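Local coordinates for glycosyl hydrolase (Aspergillus fumigatus, PDB 2X8R), which probably cleaves the beta-1,4 linkages between N-acetylmuramic acid and N-acetylglucosamine in bacterial peptidoglycan, as a family 25 lysozyme (muramidase), at residues Q114-I119 with R145-A150; M135-A140 with A162-S167; K177-W182 with K196-M201. One frame throughout, in Å; residues are numbered along the deposited sequence. Where two conformers were deposited one is given.

Contact 1. Residues Q114-I119 with R145-A150; sequences QMVAWI and RCTGNA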
loop_
_atom_site.group_PDB
_atom_site.type_symbol
_atom_site.label_atom_id
_atom_site.label_comp_id
_atom_site.label_asym_id
_atom_site.label_seq_id
_atom_site.Cartn_x
_atom_site.Cartn_y
_atom_site.Cartn_z
ATOM N N GLN A 114 -19.868 -6.312 5.618
ATOM C CA GLN A 114 -19.407 -5.057 6.247
ATOM C C GLN A 114 -18.017 -4.660 5.793
ATOM O O GLN A 114 -17.730 -3.469 5.592
ATOM C CB GLN A 114 -19.451 -5.129 7.773
ATOM C CG GLN A 114 -20.876 -5.150 8.283
ATOM C CD GLN A 114 -20.942 -5.426 9.753
ATOM O OE1 GLN A 114 -20.207 -6.275 10.272
ATOM N NE2 GLN A 114 -21.819 -4.700 10.460
ATOM N N MET A 115 -17.141 -5.654 5.698
ATOM C CA MET A 115 -15.748 -5.389 5.322
ATOM C C MET A 115 -15.688 -4.967 3.861
ATOM O O MET A 115 -15.004 -3.997 3.509
ATOM C CB MET A 115 -14.901 -6.618 5.581
ATOM C CG MET A 115 -13.397 -6.407 5.329
ATOM S SD MET A 115 -12.674 -5.108 6.338
ATOM C CE MET A 115 -12.603 -5.988 7.892
ATOM N N VAL A 116 -16.443 -5.658 3.000
ATOM C CA VAL A 116 -16.441 -5.263 1.590
ATOM C C VAL A 116 -16.948 -3.805 1.449
ATOM O O VAL A 116 -16.368 -2.991 0.705
ATOM C CB VAL A 116 -17.203 -6.294 0.759
ATOM C CG1 VAL A 116 -17.525 -5.757 -0.664
ATOM C CG2 VAL A 116 -16.381 -7.635 0.744
ATOM N N ALA A 117 -17.986 -3.454 2.203
ATOM C CA ALA A 117 -18.533 -2.104 2.168
ATOM C C ALA A 117 -17.508 -1.074 2.665
ATOM O O ALA A 117 -17.348 0.016 2.070
ATOM C CB ALA A 117 -19.836 -2.034 3.032
ATOM N N TRP A 118 -16.819 -1.431 3.746
ATOM C CA TRP A 118 -15.791 -0.549 4.335
ATOM C C TRP A 118 -14.691 -0.281 3.291
ATOM O O TRP A 118 -14.358 0.875 3.035
ATOM C CB TRP A 118 -15.183 -1.166 5.609
ATOM C CG TRP A 118 -14.347 -0.202 6.387
ATOM C CD1 TRP A 118 -14.734 0.493 7.502
ATOM C CD2 TRP A 118 -12.975 0.139 6.159
ATOM N NE1 TRP A 118 -13.702 1.301 7.940
ATOM C CE2 TRP A 118 -12.607 1.087 7.149
ATOM C CE3 TRP A 118 -12.019 -0.256 5.204
ATOM C CZ2 TRP A 118 -11.324 1.665 7.207
ATOM C CZ3 TRP A 118 -10.710 0.320 5.254
ATOM C CH2 TRP A 118 -10.379 1.258 6.254
ATOM N N ILE A 119 -14.186 -1.344 2.670
ATOM C CA ILE A 119 -13.106 -1.175 1.667
ATOM C C ILE A 119 -13.598 -0.397 0.447
ATOM O O ILE A 119 -12.894 0.499 -0.048
ATOM C CB ILE A 119 -12.461 -2.557 1.263
ATOM C CG1 ILE A 119 -11.918 -3.291 2.489
ATOM C CG2 ILE A 119 -11.300 -2.372 0.228
ATOM C CD1 ILE A 119 -11.709 -4.796 2.227
ATOM N N ARG A 145 -10.413 -14.761 4.098
ATOM C CA ARG A 145 -11.102 -14.868 5.395
ATOM C C ARG A 145 -12.022 -13.687 5.656
ATOM O O ARG A 145 -13.159 -13.875 6.128
ATOM C CB ARG A 145 -10.136 -15.007 6.564
ATOM C CG ARG A 145 -10.830 -15.029 7.961
ATOM C CD ARG A 145 -9.798 -15.240 9.069
ATOM N NE ARG A 145 -9.024 -16.450 8.803
ATOM C CZ ARG A 145 -7.770 -16.489 8.335
ATOM N NH1 ARG A 145 -7.084 -15.368 8.108
ATOM N NH2 ARG A 145 -7.196 -17.676 8.120
ATOM N N CYS A 146 -11.543 -12.480 5.363
ATOM C CA CYS A 146 -12.281 -11.321 5.854
ATOM C C CYS A 146 -13.242 -10.681 4.856
ATOM O O CYS A 146 -14.062 -9.860 5.255
ATOM C CB CYS A 146 -11.300 -10.282 6.407
ATOM S SG CYS A 146 -10.373 -10.864 7.866
ATOM N N THR A 147 -13.111 -11.033 3.582
ATOM C CA THR A 147 -14.015 -10.515 2.553
ATOM C C THR A 147 -14.806 -11.594 1.831
ATOM O O THR A 147 -15.636 -11.279 0.954
ATOM C CB THR A 147 -13.326 -9.594 1.478
ATOM O OG1 THR A 147 -12.562 -10.389 0.555
ATOM C CG2 THR A 147 -12.417 -8.572 2.164
ATOM N N GLY A 148 -14.559 -12.858 2.173
ATOM C CA GLY A 148 -15.108 -13.968 1.369
ATOM C C GLY A 148 -14.502 -14.030 -0.024
ATOM O O GLY A 148 -15.174 -14.426 -0.997
ATOM N N ASN A 149 -13.238 -13.626 -0.124
ATOM C CA ASN A 149 -12.501 -13.536 -1.393
ATOM C C ASN A 149 -13.194 -12.663 -2.421
ATOM O O ASN A 149 -13.354 -13.037 -3.582
ATOM C CB ASN A 149 -12.210 -14.929 -1.967
ATOM C CG ASN A 149 -11.071 -14.918 -2.933
ATOM O OD1 ASN A 149 -10.155 -14.100 -2.816
ATOM N ND2 ASN A 149 -11.101 -15.837 -3.906
ATOM N N ALA A 150 -13.609 -11.487 -1.977
ATOM C CA ALA A 150 -14.504 -10.654 -2.738
ATOM C C ALA A 150 -13.930 -10.190 -4.076
ATOM O O ALA A 150 -12.759 -9.786 -4.198
ATOM C CB ALA A 150 -14.934 -9.415 -1.881
#
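Val-116 and Thr-147 meet where the flank of helix 112-130 lies against the C-terminal end of helix 140-147, their side chains crossing at about a right angle. The touching branch of Val-116 is CG2, which comes within 3.7 Å of Thr-147 CB and continues onto Ala-150, where Val-116 CG2 and Ala-150 CB are 3.5 Å apart, slightly closer than usual for two methyl groups. A single methyl thus touches both the last helical residue and the loop beyond it.

Thr-147 is divided between two jobs. Its OG1 sits between backbone N and carbonyl carbon (chi1 75°), where it serves its own chain, and accepts from Ala-150 N at 3.0 Å with an almost straight N-H...O angle of 174°. This ST motif ties down the chain after Gly-148, which leaves the helix with positive phi; the same OG1 is also hydrogen-bonded to Trp-143 O, one turn back in the helix. The methyl CG2 is left to face helix 112-130, 3.8 Å from Ile-119 CD1 and 4.0 Å from Met-115 CG. The base of Met-115 packs on the backbone, CB 3.4 Å from Cys-146 O.

The polar bonds therefore shape the helix end, while apolar branches make the joint. Around the joint, Met-115 reaches Trp-142, and Ile-119 packs on Trp-143 and on Leu-96 of strand 95-97. The disulfide of Cys-146 with Cys-107 anchors helix 140-147 to the loop that precedes helix 112-130.

Contact 2. Residues M135-A140 with A162-S167; sequences MIYTTA and AAYSSS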
loop_
_atom_site.group_PDB
_atom_site.type_symbol
_atom_site.label_atom_id
_atom_site.label_comp_id
_atom_site.label_asym_id
_atom_site.label_seq_id
_atom_site.Cartn_x
_atom_site.Cartn_y
_atom_site.Cartn_z
ATOM N N MET A 135 -3.856 1.712 -4.311
ATOM C CA MET A 135 -3.410 0.304 -4.310
ATOM C C MET A 135 -4.001 -0.393 -3.082
ATOM O O MET A 135 -4.271 0.296 -2.071
ATOM C CB MET A 135 -1.893 0.208 -4.297
ATOM C CG MET A 135 -1.314 1.192 -5.294
ATOM S SD MET A 135 0.419 0.806 -5.735
ATOM C CE MET A 135 1.165 1.338 -4.229
ATOM N N ILE A 136 -4.304 -1.685 -3.189
ATOM C CA ILE A 136 -4.774 -2.454 -2.042
ATOM C C ILE A 136 -3.671 -3.448 -1.698
ATOM O O ILE A 136 -3.248 -4.252 -2.561
ATOM C CB ILE A 136 -6.122 -3.194 -2.329
ATOM C CG1 ILE A 136 -7.273 -2.152 -2.423
ATOM C CG2 ILE A 136 -6.380 -4.320 -1.283
ATOM C CD1 ILE A 136 -8.657 -2.770 -2.826
ATOM N N TYR A 137 -3.202 -3.357 -0.455
ATOM C CA TYR A 137 -2.177 -4.267 0.083
ATOM C C TYR A 137 -2.846 -5.271 1.021
ATOM O O TYR A 137 -3.501 -4.882 2.002
ATOM C CB TYR A 137 -1.077 -3.477 0.848
ATOM C CG TYR A 137 -0.157 -4.338 1.718
ATOM C CD1 TYR A 137 -0.442 -4.526 3.061
ATOM C CD2 TYR A 137 0.971 -4.941 1.185
ATOM C CE1 TYR A 137 0.371 -5.302 3.871
ATOM C CE2 TYR A 137 1.820 -5.711 1.974
ATOM C CZ TYR A 137 1.508 -5.887 3.327
ATOM O OH TYR A 137 2.318 -6.636 4.170
ATOM N N THR A 138 -2.644 -6.563 0.746
ATOM C CA THR A 138 -3.243 -7.585 1.596
ATOM C C THR A 138 -2.543 -8.918 1.353
ATOM O O THR A 138 -1.535 -8.961 0.631
ATOM C CB THR A 138 -4.767 -7.657 1.319
ATOM O OG1 THR A 138 -5.433 -8.416 2.355
ATOM C CG2 THR A 138 -5.022 -8.286 -0.053
ATOM N N THR A 139 -3.009 -9.962 2.032
ATOM C CA THR A 139 -2.592 -11.311 1.678
ATOM C C THR A 139 -3.776 -12.047 1.089
ATOM O O THR A 139 -4.926 -11.705 1.362
ATOM C CB THR A 139 -2.044 -12.131 2.874
ATOM O OG1 THR A 139 -3.096 -12.356 3.825
ATOM C CG2 THR A 139 -0.879 -11.388 3.589
ATOM N N ALA A 140 -3.505 -13.114 0.330
ATOM C CA ALA A 140 -4.617 -13.914 -0.208
ATOM C C ALA A 140 -5.453 -14.516 0.945
ATOM O O ALA A 140 -6.683 -14.524 0.885
ATOM C CB ALA A 140 -4.092 -15.004 -1.152
ATOM N N ALA A 162 1.225 -9.636 -0.438
ATOM C CA ALA A 162 2.314 -10.089 0.432
ATOM C C ALA A 162 2.315 -11.607 0.471
ATOM O O ALA A 162 1.276 -12.207 0.779
ATOM C CB ALA A 162 2.196 -9.505 1.844
ATOM N N ALA A 163 3.455 -12.209 0.147
ATOM C CA ALA A 163 3.624 -13.674 0.167
ATOM C C ALA A 163 5.124 -13.901 0.182
ATOM O O ALA A 163 5.807 -13.695 -0.841
ATOM C CB ALA A 163 2.920 -14.353 -1.059
ATOM N N TYR A 164 5.646 -14.298 1.347
ATOM C CA TYR A 164 7.085 -14.322 1.557
ATOM C C TYR A 164 7.689 -15.637 1.055
ATOM O O TYR A 164 7.463 -16.725 1.624
ATOM C CB TYR A 164 7.479 -13.982 3.006
ATOM C CG TYR A 164 6.971 -12.645 3.508
ATOM C CD1 TYR A 164 6.538 -11.640 2.613
ATOM C CD2 TYR A 164 6.939 -12.358 4.866
ATOM C CE1 TYR A 164 6.058 -10.414 3.108
ATOM C CE2 TYR A 164 6.443 -11.146 5.369
ATOM C CZ TYR A 164 6.020 -10.179 4.480
ATOM O OH TYR A 164 5.519 -8.989 4.930
ATOM N N SER A 165 8.416 -15.519 -0.044
ATOM C CA SER A 165 8.907 -16.686 -0.760
ATOM C C SER A 165 9.912 -16.325 -1.823
ATOM O O SER A 165 9.988 -15.173 -2.267
ATOM C CB SER A 165 7.754 -17.395 -1.451
ATOM O OG SER A 165 8.235 -18.631 -1.984
ATOM N N SER A 166 10.699 -17.318 -2.237
ATOM C CA SER A 166 11.590 -17.130 -3.374
ATOM C C SER A 166 10.783 -17.055 -4.673
ATOM O O SER A 166 11.191 -16.381 -5.616
ATOM C CB SER A 166 12.616 -18.262 -3.447
ATOM O OG SER A 166 13.170 -18.491 -2.172
ATOM N N SER A 167 9.638 -17.744 -4.706
ATOM C CA SER A 167 8.774 -17.797 -5.894
ATOM C C SER A 167 7.643 -16.783 -5.789
ATOM O O SER A 167 7.135 -16.573 -4.673
ATOM C CB SER A 167 8.079 -19.160 -6.000
ATOM O OG SER A 167 8.992 -20.254 -5.897
HETATM O O HOH W 1 -0.817 -13.912 -0.111
#
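Ala-162 N donates to Thr-138 O at 3.0 Å with an N-H...O angle of 172°, a nearly straight bond in the parallel pairing of strands 135-138 and 159-162. Just beyond it the two chains part, and a water bridges the gap: it accepts from Ala-140 N and donates to Ala-162 O, both at 2.8 Å.

Ala-162 is the hub of the side-chain contact. Its CB points at the first segment and settles obliquely against the phenol end of Tyr-137, 3.8 Å from Tyr-137 CE2 and 3.7 Å from Tyr-137 OH. From another side Thr-139 brings its methyl, with CG2 4.0 Å from Ala-162 CB. With CG2 anti to the carbonyl carbon, Thr-139 OG1 falls between backbone N and carbonyl carbon (chi1 65°) and caps Trp-142 N at the start of helix 140-147, where Tyr-100 OH is a further partner.

Tyr-164 crosses Tyr-137 at about a right angle. Their hydroxyl oxygens stay 4.0 Å apart, and each is hydrogen-bonded to Gln-183 OE1 instead.

Tyr-137 also lies against Asp-97 and Glu-99, spaced as in the DXE motif of this enzyme family. One amide oxygen shared by two phenols would hold both hydroxyls in place, consistent with a position at the C-terminal mouth of the barrel, where such enzymes bind their substrate.

Contact 3. Residues K177-W182 with K196-M201; sequences KTWTIW and KFNGPM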
loop_
_atom_site.group_PDB
_atom_site.type_symbol
_atom_site.label_atom_id
_atom_site.label_comp_id
_atom_site.label_asym_id
_atom_site.label_seq_id
_atom_site.Cartn_x
_atom_site.Cartn_y
_atom_site.Cartn_z
ATOM N N LYS A 177 -6.332 -10.029 -11.944
ATOM C CA LYS A 177 -5.647 -10.816 -12.956
ATOM C C LYS A 177 -4.311 -11.291 -12.401
ATOM O O LYS A 177 -3.933 -12.447 -12.558
ATOM C CB LYS A 177 -5.401 -9.934 -14.185
ATOM N N THR A 178 -3.589 -10.378 -11.762
ATOM C CA THR A 178 -2.268 -10.657 -11.198
ATOM C C THR A 178 -1.951 -9.541 -10.205
ATOM O O THR A 178 -2.767 -8.651 -10.023
ATOM C CB THR A 178 -1.132 -10.841 -12.302
ATOM O OG1 THR A 178 0.044 -11.355 -11.662
ATOM C CG2 THR A 178 -0.820 -9.541 -12.988
ATOM N N TRP A 179 -0.819 -9.615 -9.533
ATOM C CA TRP A 179 -0.387 -8.541 -8.639
ATOM C C TRP A 179 0.295 -7.459 -9.440
ATOM O O TRP A 179 0.937 -7.732 -10.477
ATOM C CB TRP A 179 0.571 -9.121 -7.567
ATOM C CG TRP A 179 1.628 -10.072 -8.144
ATOM C CD1 TRP A 179 1.493 -11.438 -8.367
ATOM C CD2 TRP A 179 2.971 -9.734 -8.550
ATOM N NE1 TRP A 179 2.657 -11.937 -8.861
ATOM C CE2 TRP A 179 3.582 -10.926 -8.980
ATOM C CE3 TRP A 179 3.730 -8.552 -8.520
ATOM C CZ2 TRP A 179 4.917 -10.965 -9.452
ATOM C CZ3 TRP A 179 5.059 -8.577 -8.991
ATOM C CH2 TRP A 179 5.637 -9.780 -9.443
ATOM N N THR A 180 0.170 -6.221 -8.971
ATOM C CA THR A 180 0.961 -5.094 -9.482
ATOM C C THR A 180 2.292 -4.999 -8.730
ATOM O O THR A 180 3.314 -4.787 -9.344
ATOM C CB THR A 180 0.184 -3.782 -9.397
ATOM O OG1 THR A 180 -1.022 -3.879 -10.175
ATOM C CG2 THR A 180 1.021 -2.587 -9.887
ATOM N N ILE A 181 2.257 -5.189 -7.404
ATOM C CA ILE A 181 3.457 -5.227 -6.557
ATOM C C ILE A 181 3.389 -6.468 -5.668
ATOM O O ILE A 181 2.337 -6.769 -5.111
ATOM C CB ILE A 181 3.517 -4.025 -5.586
ATOM C CG1 ILE A 181 3.385 -2.710 -6.332
ATOM C CG2 ILE A 181 4.816 -4.044 -4.762
ATOM C CD1 ILE A 181 4.436 -2.492 -7.304
ATOM N N TRP A 182 4.517 -7.159 -5.514
ATOM C CA TRP A 182 4.592 -8.359 -4.676
ATOM C C TRP A 182 5.503 -8.007 -3.522
ATOM O O TRP A 182 6.647 -7.604 -3.748
ATOM C CB TRP A 182 5.247 -9.468 -5.529
ATOM C CG TRP A 182 5.697 -10.664 -4.768
ATOM C CD1 TRP A 182 5.140 -11.169 -3.614
ATOM C CD2 TRP A 182 6.770 -11.564 -5.128
ATOM N NE1 TRP A 182 5.808 -12.325 -3.236
ATOM C CE2 TRP A 182 6.830 -12.561 -4.123
ATOM C CE3 TRP A 182 7.715 -11.582 -6.159
ATOM C CZ2 TRP A 182 7.775 -13.593 -4.139
ATOM C CZ3 TRP A 182 8.659 -12.607 -6.184
ATOM C CH2 TRP A 182 8.680 -13.611 -5.167
ATOM N N LYS A 196 8.403 -5.870 -5.102
ATOM C CA LYS A 196 8.752 -6.009 -6.527
ATOM C C LYS A 196 7.607 -5.554 -7.396
ATOM O O LYS A 196 6.520 -6.105 -7.320
ATOM C CB LYS A 196 9.045 -7.494 -6.843
ATOM C CG LYS A 196 10.128 -8.077 -5.981
ATOM C CD LYS A 196 11.418 -7.325 -6.127
ATOM C CE LYS A 196 12.485 -8.139 -6.870
ATOM N NZ LYS A 196 13.071 -9.149 -5.958
ATOM N N PHE A 197 7.840 -4.574 -8.258
ATOM C CA PHE A 197 6.799 -4.132 -9.162
ATOM C C PHE A 197 6.780 -5.066 -10.369
ATOM O O PHE A 197 7.843 -5.420 -10.856
ATOM C CB PHE A 197 7.055 -2.672 -9.578
ATOM C CG PHE A 197 6.226 -2.247 -10.761
ATOM C CD1 PHE A 197 4.901 -1.810 -10.594
ATOM C CD2 PHE A 197 6.742 -2.330 -12.052
ATOM C CE1 PHE A 197 4.103 -1.460 -11.704
ATOM C CE2 PHE A 197 5.934 -1.998 -13.178
ATOM C CZ PHE A 197 4.610 -1.572 -12.986
ATOM N N ASN A 198 5.591 -5.400 -10.867
ATOM C CA ASN A 198 5.443 -6.393 -11.970
ATOM C C ASN A 198 5.581 -5.689 -13.316
ATOM O O ASN A 198 4.583 -5.251 -13.912
ATOM C CB ASN A 198 4.067 -7.045 -11.860
ATOM C CG ASN A 198 3.965 -8.396 -12.578
ATOM O OD1 ASN A 198 4.810 -8.769 -13.417
ATOM N ND2 ASN A 198 2.894 -9.108 -12.287
ATOM N N GLY A 199 6.810 -5.616 -13.799
ATOM C CA GLY A 199 7.078 -5.053 -15.125
ATOM C C GLY A 199 8.283 -4.147 -15.127
ATOM O O GLY A 199 8.973 -4.003 -14.124
ATOM N N PRO A 200 8.522 -3.480 -16.260
ATOM C CA PRO A 200 9.662 -2.593 -16.377
ATOM C C PRO A 200 9.391 -1.181 -15.814
ATOM O O PRO A 200 8.238 -0.808 -15.568
ATOM C CB PRO A 200 9.851 -2.541 -17.904
ATOM C CG PRO A 200 8.461 -2.654 -18.429
ATOM C CD PRO A 200 7.805 -3.656 -17.535
ATOM N N MET A 201 10.440 -0.362 -15.743
ATOM C CA MET A 201 10.310 0.982 -15.222
ATOM C C MET A 201 9.249 1.772 -15.988
ATOM O O MET A 201 8.538 2.537 -15.409
ATOM C CB MET A 201 11.599 1.779 -15.357
ATOM C CG MET A 201 12.446 1.748 -14.241
ATOM S SD MET A 201 11.814 2.460 -12.641
ATOM C CE MET A 201 10.874 3.696 -13.276
HETATM O O HOH W 2 2.208 -11.857 -12.881
#
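Asn-198 lies over the indole of Trp-179 in the tight half of this contact, its amide plane only 21° from the ring plane. The amide gets there because Asn-198 CG stands anti to the backbone N (chi1 -159°). Asn-198 ND2 sits 3.6 Å above the ring centre and donates to Trp-179 O at 3.0 Å, with that oxygen close to the amide plane. The bond fixes the rotation of the amide and keeps it flat on the ring; Trp-182 CB lies against the opposite face, toward its rim. Here the indole also comes near the backbone: Trp-179 CZ3 is 3.3 Å from Lys-196 O.

Next to this amide-on-indole contact runs an antiparallel hairpin. Trp-182 and Lys-196 form a hydrogen-bonded pair, Trp-182 N giving to Lys-196 O at 2.9 Å and Lys-196 N to Trp-182 O at 2.8 Å, and Asn-198 N adds a bond to Thr-180 O. Ile-181 and Phe-197 are the non-hydrogen-bonded pair between; in the conformer described, Ile-181 CD1 meets the Phe-197 ring at its edge, beside Phe-28 of strand 26-35.

The outer side is looser. Thr-178 OG1 remains 3.7 Å from Asn-198 ND2, and a water to one side accepts from Asn-198 ND2 at 2.9 Å, while the bent chain of Lys-196 leads away from its partner strand.

Asn-198 thus spends both amide hydrogens, so that a side-chain amide adds to the hairpin's backbone bonds.

Overall arrangement
Read together, the contacts follow the barrel from its helical coat to its closing strands. Contact 1, buried in the outer layer, is methyl packing. Contact 2 joins parallel strands where they open into loops, through one backbone bond, a bridging water and two phenols sharing a partner. Contact 3, only partly buried, belongs to the antiparallel hairpin that completes the ring against strand 3-9, and combines several backbone bonds with an amide on an indole. Contacts 1 and 2 share helix 140-147, packed at its end in one and capped at its start in the other, and touch through Ile-119 and Ile-136. Contacts 2 and 3 meet where Trp-182 NE1 is hydrogen-bonded to Ala-163 O. Contacts 1 and 3 do not touch.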